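Local coordinates for CRISPR-associated endonuclease Cas9 (Campylobacter jejuni subsp. jejuni serotype O:2, PDB 5X2H), which cuts invading DNA matched to a guide CRISPR RNA, as part of bacterial adaptive immunity, at residues K438-A443 against V468-L473; H480-E485 against L506-L511. All blocks are in the same frame, centred on the assembly; numbering follows the deposited sequence.

In the fold
Both contacts lie in the RuvC-like part of the protein, around the sheet whose strand order runs 29-37, 19-26, 10-15, 481-485 and 530-532. They follow each other along the chain: contact 1 closes on helix 456-476, and contact 2 opens on strand 481-485, the next regular element. Their centres are 12 Å apart. The loop 438-443 and the segment 506-511 also meet directly, with a probable hydrogen bond from D507 N to K438 O and packing of CD1 of L506 on the backbone of 439-441. L506 reaches I482 of the strand and L473 of the helix as well, so that it is shared by both contacts, next to strand 481-485, which carries E485, a predicted magnesium ligand.

Contact 1: residues K438-A443 against V468-L473; sequences KDFLPA and VLNALL
N470, on helix 456-476, grips the backbone of L441 with both ends of its amide. Its CB leaves the helix toward the loop, and CG stands beside the backbone N (chi1 -74°), which holds the amide out to L441. From CG the side chain forks. OD1 of N470 accepts from N of L441 at 2.8 Å, a somewhat bent bond with the donor tilted 20° from the carbonyl plane, and also lies against CB of F440 and CB of L441, each 3.6 Å away. ND2 gives a nearly straight bond (172°) to L441 O at 2.9 Å, in the carbonyl plane and on a lone pair. Asparagine suits this place because both bonds go to one residue and fix the rotation of the amide. L441 O has a second donor in R466.

L441 sends CD2 to CD2 of L469, 3.9 Å away, the side chains crossing at about a right angle. F440 runs past L473 in the opposite direction, while L473 CD1 packs on D439 O. The amide takes up the N-H and C=O of one residue much as a neighbouring beta strand would in a hydrogen-bonded antiparallel pair, joining the irregular loop to the helix that covers the RuvC-like sheet.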
loop_
_atom_site.group_PDB
_atom_site.type_symbol
_atom_site.label_atom_id
_atom_site.label_comp_id
_atom_site.label_asym_id
_atom_site.label_seq_id
_atom_site.Cartn_x
_atom_site.Cartn_y
_atom_site.Cartn_z
ATOM N N LYS A 438 -21.446 -6.517 22.299
ATOM C CA LYS A 438 -20.555 -7.360 23.081
ATOM C C LYS A 438 -20.008 -6.610 24.289
ATOM O O LYS A 438 -20.054 -5.378 24.364
ATOM C CB LYS A 438 -19.395 -7.869 22.217
ATOM C CG LYS A 438 -19.823 -8.770 21.072
ATOM C CD LYS A 438 -20.435 -10.058 21.593
ATOM C CE LYS A 438 -20.937 -10.938 20.460
ATOM N NZ LYS A 438 -21.492 -12.222 20.975
ATOM N N ASP A 439 -19.486 -7.381 25.248
ATOM C CA ASP A 439 -18.824 -6.786 26.405
ATOM C C ASP A 439 -17.536 -6.084 25.994
ATOM O O ASP A 439 -17.255 -4.965 26.439
ATOM C CB ASP A 439 -18.533 -7.857 27.458
ATOM C CG ASP A 439 -19.793 -8.451 28.050
ATOM O OD1 ASP A 439 -20.838 -7.768 28.035
ATOM O OD2 ASP A 439 -19.736 -9.600 28.536
ATOM N N PHE A 440 -16.736 -6.733 25.154
ATOM C CA PHE A 440 -15.513 -6.157 24.621
ATOM C C PHE A 440 -15.711 -5.799 23.155
ATOM O O PHE A 440 -16.522 -6.412 22.454
ATOM C CB PHE A 440 -14.335 -7.126 24.762
ATOM C CG PHE A 440 -14.062 -7.548 26.176
ATOM C CD1 PHE A 440 -13.303 -6.750 27.016
ATOM C CD2 PHE A 440 -14.558 -8.746 26.664
ATOM C CE1 PHE A 440 -13.048 -7.135 28.317
ATOM C CE2 PHE A 440 -14.305 -9.138 27.965
ATOM C CZ PHE A 440 -13.547 -8.331 28.793
ATOM N N LEU A 441 -14.970 -4.802 22.700
ATOM C CA LEU A 441 -15.070 -4.388 21.309
ATOM C C LEU A 441 -14.450 -5.462 20.423
ATOM O O LEU A 441 -13.271 -5.793 20.602
ATOM C CB LEU A 441 -14.378 -3.045 21.101
ATOM C CG LEU A 441 -14.674 -2.337 19.776
ATOM C CD1 LEU A 441 -16.165 -2.070 19.639
ATOM C CD2 LEU A 441 -13.885 -1.041 19.670
ATOM N N PRO A 442 -15.196 -6.040 19.487
ATOM C CA PRO A 442 -14.632 -7.093 18.636
ATOM C C PRO A 442 -13.663 -6.513 17.619
ATOM O O PRO A 442 -13.556 -5.299 17.434
ATOM C CB PRO A 442 -15.864 -7.692 17.956
ATOM C CG PRO A 442 -16.827 -6.554 17.895
ATOM C CD PRO A 442 -16.607 -5.767 19.164
ATOM N N ALA A 443 -12.950 -7.416 16.950
ATOM C CA ALA A 443 -12.013 -7.014 15.910
ATOM C C ALA A 443 -12.723 -6.178 14.854
ATOM O O ALA A 443 -13.798 -6.545 14.371
ATOM C CB ALA A 443 -11.377 -8.245 15.269
ATOM N N VAL A 468 -6.414 -0.767 23.613
ATOM C CA VAL A 468 -6.413 0.039 24.830
ATOM C C VAL A 468 -7.787 0.019 25.488
ATOM O O VAL A 468 -7.899 -0.108 26.713
ATOM C CB VAL A 468 -5.951 1.474 24.519
ATOM C CG1 VAL A 468 -6.121 2.366 25.740
ATOM C CG2 VAL A 468 -4.502 1.474 24.067
ATOM N N LEU A 469 -8.851 0.140 24.691
ATOM C CA LEU A 469 -10.202 0.134 25.246
ATOM C C LEU A 469 -10.516 -1.198 25.917
ATOM O O LEU A 469 -11.019 -1.234 27.046
ATOM C CB LEU A 469 -11.226 0.436 24.150
ATOM C CG LEU A 469 -12.698 0.184 24.504
ATOM C CD1 LEU A 469 -13.162 1.090 25.640
ATOM C CD2 LEU A 469 -13.588 0.353 23.285
ATOM N N ASN A 470 -10.221 -2.309 25.237
ATOM C CA ASN A 470 -10.523 -3.617 25.808
ATOM C C ASN A 470 -9.686 -3.900 27.050
ATOM O O ASN A 470 -10.157 -4.580 27.970
ATOM C CB ASN A 470 -10.323 -4.711 24.758
ATOM C CG ASN A 470 -11.436 -4.730 23.723
ATOM O OD1 ASN A 470 -12.497 -4.145 23.934
ATOM N ND2 ASN A 470 -11.199 -5.406 22.603
ATOM N N ALA A 471 -8.453 -3.388 27.100
ATOM C CA ALA A 471 -7.650 -3.528 28.312
ATOM C C ALA A 471 -8.277 -2.772 29.474
ATOM O O ALA A 471 -8.279 -3.259 30.611
ATOM C CB ALA A 471 -6.224 -3.041 28.062
ATOM N N LEU A 472 -8.813 -1.577 29.211
ATOM C CA LEU A 472 -9.508 -0.830 30.255
ATOM C C LEU A 472 -10.776 -1.549 30.693
ATOM O O LEU A 472 -11.094 -1.588 31.888
ATOM C CB LEU A 472 -9.834 0.580 29.763
ATOM C CG LEU A 472 -8.642 1.525 29.599
ATOM C CD1 LEU A 472 -9.040 2.772 28.824
ATOM C CD2 LEU A 472 -8.074 1.895 30.960
ATOM N N LEU A 473 -11.513 -2.121 29.738
ATOM C CA LEU A 473 -12.726 -2.855 30.078
ATOM C C LEU A 473 -12.410 -4.061 30.954
ATOM O O LEU A 473 -13.157 -4.372 31.890
ATOM C CB LEU A 473 -13.451 -3.288 28.803
ATOM C CG LEU A 473 -14.033 -2.168 27.936
ATOM C CD1 LEU A 473 -14.600 -2.727 26.638
ATOM C CD2 LEU A 473 -15.100 -1.398 28.701
#

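Contact 2: residues H480-E485 against L506-L511; sequences HKINIE and LDFLPL
L509 lays its side chain over one face of the H480 imidazole, the two crossing at a slant. CD1 of L509 stands 3.8 Å from the ring centroid of H480 and 22° off its normal, a CH-pi contact. CB of L509 lies over the same face, 3.4 Å from ND1 of H480, and P510 O sits near the plane of the ring at its edge. Though the CB of H480 points away from 506-511, its CG stands beside the backbone N (chi1 -55°), which brings the ring back to the leucine. A flat ring suits this partly exposed place, since it gives a broad face to a branched aliphatic chain.

Next comes F508, whose CD2 lies 3.6 Å from O of H480, just before strand 481-485. That strand runs between strands 10-15 and 530-532 of the sheet of the RuvC-like domain, parallel to both, in an RNase H-type fold. H529, just before strand 530-532, stacks on F508 and bonds to H480 O.

CG1 of I482 meets the F508 ring at its edge, in plane, 3.7 Å from CE2 of F508. A large flat apolar ring suits this position, as it can take I482 at its edge while stacking with H529. Beta-branched isoleucine fits an extended strand, and CD1 of I482 continues to CD2 of L506, 4.0 Å away.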
loop_
_atom_site.group_PDB
_atom_site.type_symbol
_atom_site.label_atom_id
_atom_site.label_comp_id
_atom_site.label_asym_id
_atom_site.label_seq_id
_atom_site.Cartn_x
_atom_site.Cartn_y
_atom_site.Cartn_z
ATOM N N HIS A 480 -20.216 3.723 31.377
ATOM C CA HIS A 480 -21.430 4.372 30.891
ATOM C C HIS A 480 -21.205 5.092 29.566
ATOM O O HIS A 480 -22.087 5.085 28.699
ATOM C CB HIS A 480 -21.958 5.370 31.925
ATOM C CG HIS A 480 -22.186 4.783 33.281
ATOM N ND1 HIS A 480 -23.324 4.078 33.605
ATOM C CD2 HIS A 480 -21.426 4.808 34.401
ATOM C CE1 HIS A 480 -23.254 3.688 34.865
ATOM N NE2 HIS A 480 -22.111 4.117 35.370
ATOM N N LYS A 481 -20.047 5.727 29.396
ATOM C CA LYS A 481 -19.865 6.661 28.297
ATOM C C LYS A 481 -18.436 6.598 27.777
ATOM O O LYS A 481 -17.505 6.244 28.507
ATOM C CB LYS A 481 -20.196 8.093 28.729
ATOM C CG LYS A 481 -20.935 8.892 27.675
ATOM C CD LYS A 481 -20.569 10.359 27.731
ATOM C CE LYS A 481 -21.113 11.090 26.517
ATOM N NZ LYS A 481 -20.528 12.451 26.375
ATOM N N ILE A 482 -18.274 6.955 26.503
ATOM C CA ILE A 482 -16.969 7.074 25.864
ATOM C C ILE A 482 -16.948 8.369 25.064
ATOM O O ILE A 482 -17.867 8.635 24.282
ATOM C CB ILE A 482 -16.654 5.869 24.956
ATOM C CG1 ILE A 482 -16.468 4.600 25.791
ATOM C CG2 ILE A 482 -15.406 6.136 24.127
ATOM C CD1 ILE A 482 -16.080 3.386 24.977
ATOM N N ASN A 483 -15.914 9.181 25.277
ATOM C CA ASN A 483 -15.712 10.424 24.546
ATOM C C ASN A 483 -14.477 10.296 23.662
ATOM O O ASN A 483 -13.494 9.656 24.047
ATOM C CB ASN A 483 -15.554 11.608 25.504
ATOM C CG ASN A 483 -16.776 11.822 26.375
ATOM O OD1 ASN A 483 -17.615 10.933 26.520
ATOM N ND2 ASN A 483 -16.882 13.008 26.963
ATOM N N ILE A 484 -14.529 10.904 22.477
ATOM C CA ILE A 484 -13.511 10.704 21.448
ATOM C C ILE A 484 -13.247 12.024 20.732
ATOM O O ILE A 484 -14.174 12.797 20.470
ATOM C CB ILE A 484 -13.941 9.609 20.448
ATOM C CG1 ILE A 484 -13.955 8.236 21.124
ATOM C CG2 ILE A 484 -13.033 9.584 19.225
ATOM C CD1 ILE A 484 -14.649 7.165 20.317
ATOM N N GLU A 485 -11.976 12.277 20.421
ATOM C CA GLU A 485 -11.573 13.426 19.622
ATOM C C GLU A 485 -10.269 13.091 18.911
ATOM O O GLU A 485 -9.461 12.302 19.408
ATOM C CB GLU A 485 -11.403 14.683 20.485
ATOM C CG GLU A 485 -11.088 15.958 19.710
ATOM C CD GLU A 485 -9.865 16.683 20.244
ATOM O OE1 GLU A 485 -9.054 16.047 20.950
ATOM O OE2 GLU A 485 -9.713 17.889 19.958
ATOM N N LEU A 506 -20.484 -2.281 20.954
ATOM C CA LEU A 506 -20.119 -2.362 22.362
ATOM C C LEU A 506 -21.352 -2.196 23.241
ATOM O O LEU A 506 -22.196 -1.330 22.989
ATOM C CB LEU A 506 -19.078 -1.302 22.731
ATOM C CG LEU A 506 -18.397 -1.496 24.088
ATOM C CD1 LEU A 506 -17.436 -2.677 24.036
ATOM C CD2 LEU A 506 -17.677 -0.231 24.530
ATOM N N ASP A 507 -21.448 -3.030 24.273
ATOM C CA ASP A 507 -22.535 -2.949 25.239
ATOM C C ASP A 507 -22.090 -2.112 26.431
ATOM O O ASP A 507 -21.028 -2.363 27.011
ATOM C CB ASP A 507 -22.955 -4.346 25.697
ATOM C CG ASP A 507 -24.228 -4.330 26.517
ATOM O OD1 ASP A 507 -24.965 -3.324 26.454
ATOM O OD2 ASP A 507 -24.489 -5.322 27.228
ATOM N N PHE A 508 -22.901 -1.123 26.792
ATOM C CA PHE A 508 -22.580 -0.181 27.854
ATOM C C PHE A 508 -23.429 -0.447 29.091
ATOM O O PHE A 508 -24.374 -1.242 29.077
ATOM C CB PHE A 508 -22.789 1.262 27.382
ATOM C CG PHE A 508 -21.761 1.735 26.398
ATOM C CD1 PHE A 508 -21.916 1.492 25.043
ATOM C CD2 PHE A 508 -20.645 2.435 26.826
ATOM C CE1 PHE A 508 -20.972 1.931 24.135
ATOM C CE2 PHE A 508 -19.697 2.875 25.924
ATOM C CZ PHE A 508 -19.860 2.623 24.577
ATOM N N LEU A 509 -23.074 0.240 30.171
ATOM C CA LEU A 509 -23.898 0.211 31.367
ATOM C C LEU A 509 -25.180 1.004 31.128
ATOM O O LEU A 509 -25.150 2.052 30.475
ATOM C CB LEU A 509 -23.148 0.802 32.561
ATOM C CG LEU A 509 -22.104 -0.071 33.255
ATOM C CD1 LEU A 509 -21.469 0.683 34.410
ATOM C CD2 LEU A 509 -22.731 -1.369 33.738
ATOM N N PRO A 510 -26.317 0.527 31.627
ATOM C CA PRO A 510 -27.544 1.329 31.544
ATOM C C PRO A 510 -27.398 2.619 32.337
ATOM O O PRO A 510 -27.009 2.610 33.507
ATOM C CB PRO A 510 -28.611 0.408 32.148
ATOM C CG PRO A 510 -28.050 -0.972 32.010
ATOM C CD PRO A 510 -26.567 -0.816 32.172
ATOM N N LEU A 511 -27.702 3.738 31.683
ATOM C CA LEU A 511 -27.695 5.044 32.325
ATOM C C LEU A 511 -29.080 5.490 32.778
ATOM O O LEU A 511 -29.219 6.602 33.296
ATOM C CB LEU A 511 -27.095 6.099 31.383
ATOM C CG LEU A 511 -27.368 6.053 29.873
ATOM C CD1 LEU A 511 -28.851 5.936 29.530
ATOM C CD2 LEU A 511 -26.770 7.288 29.213
#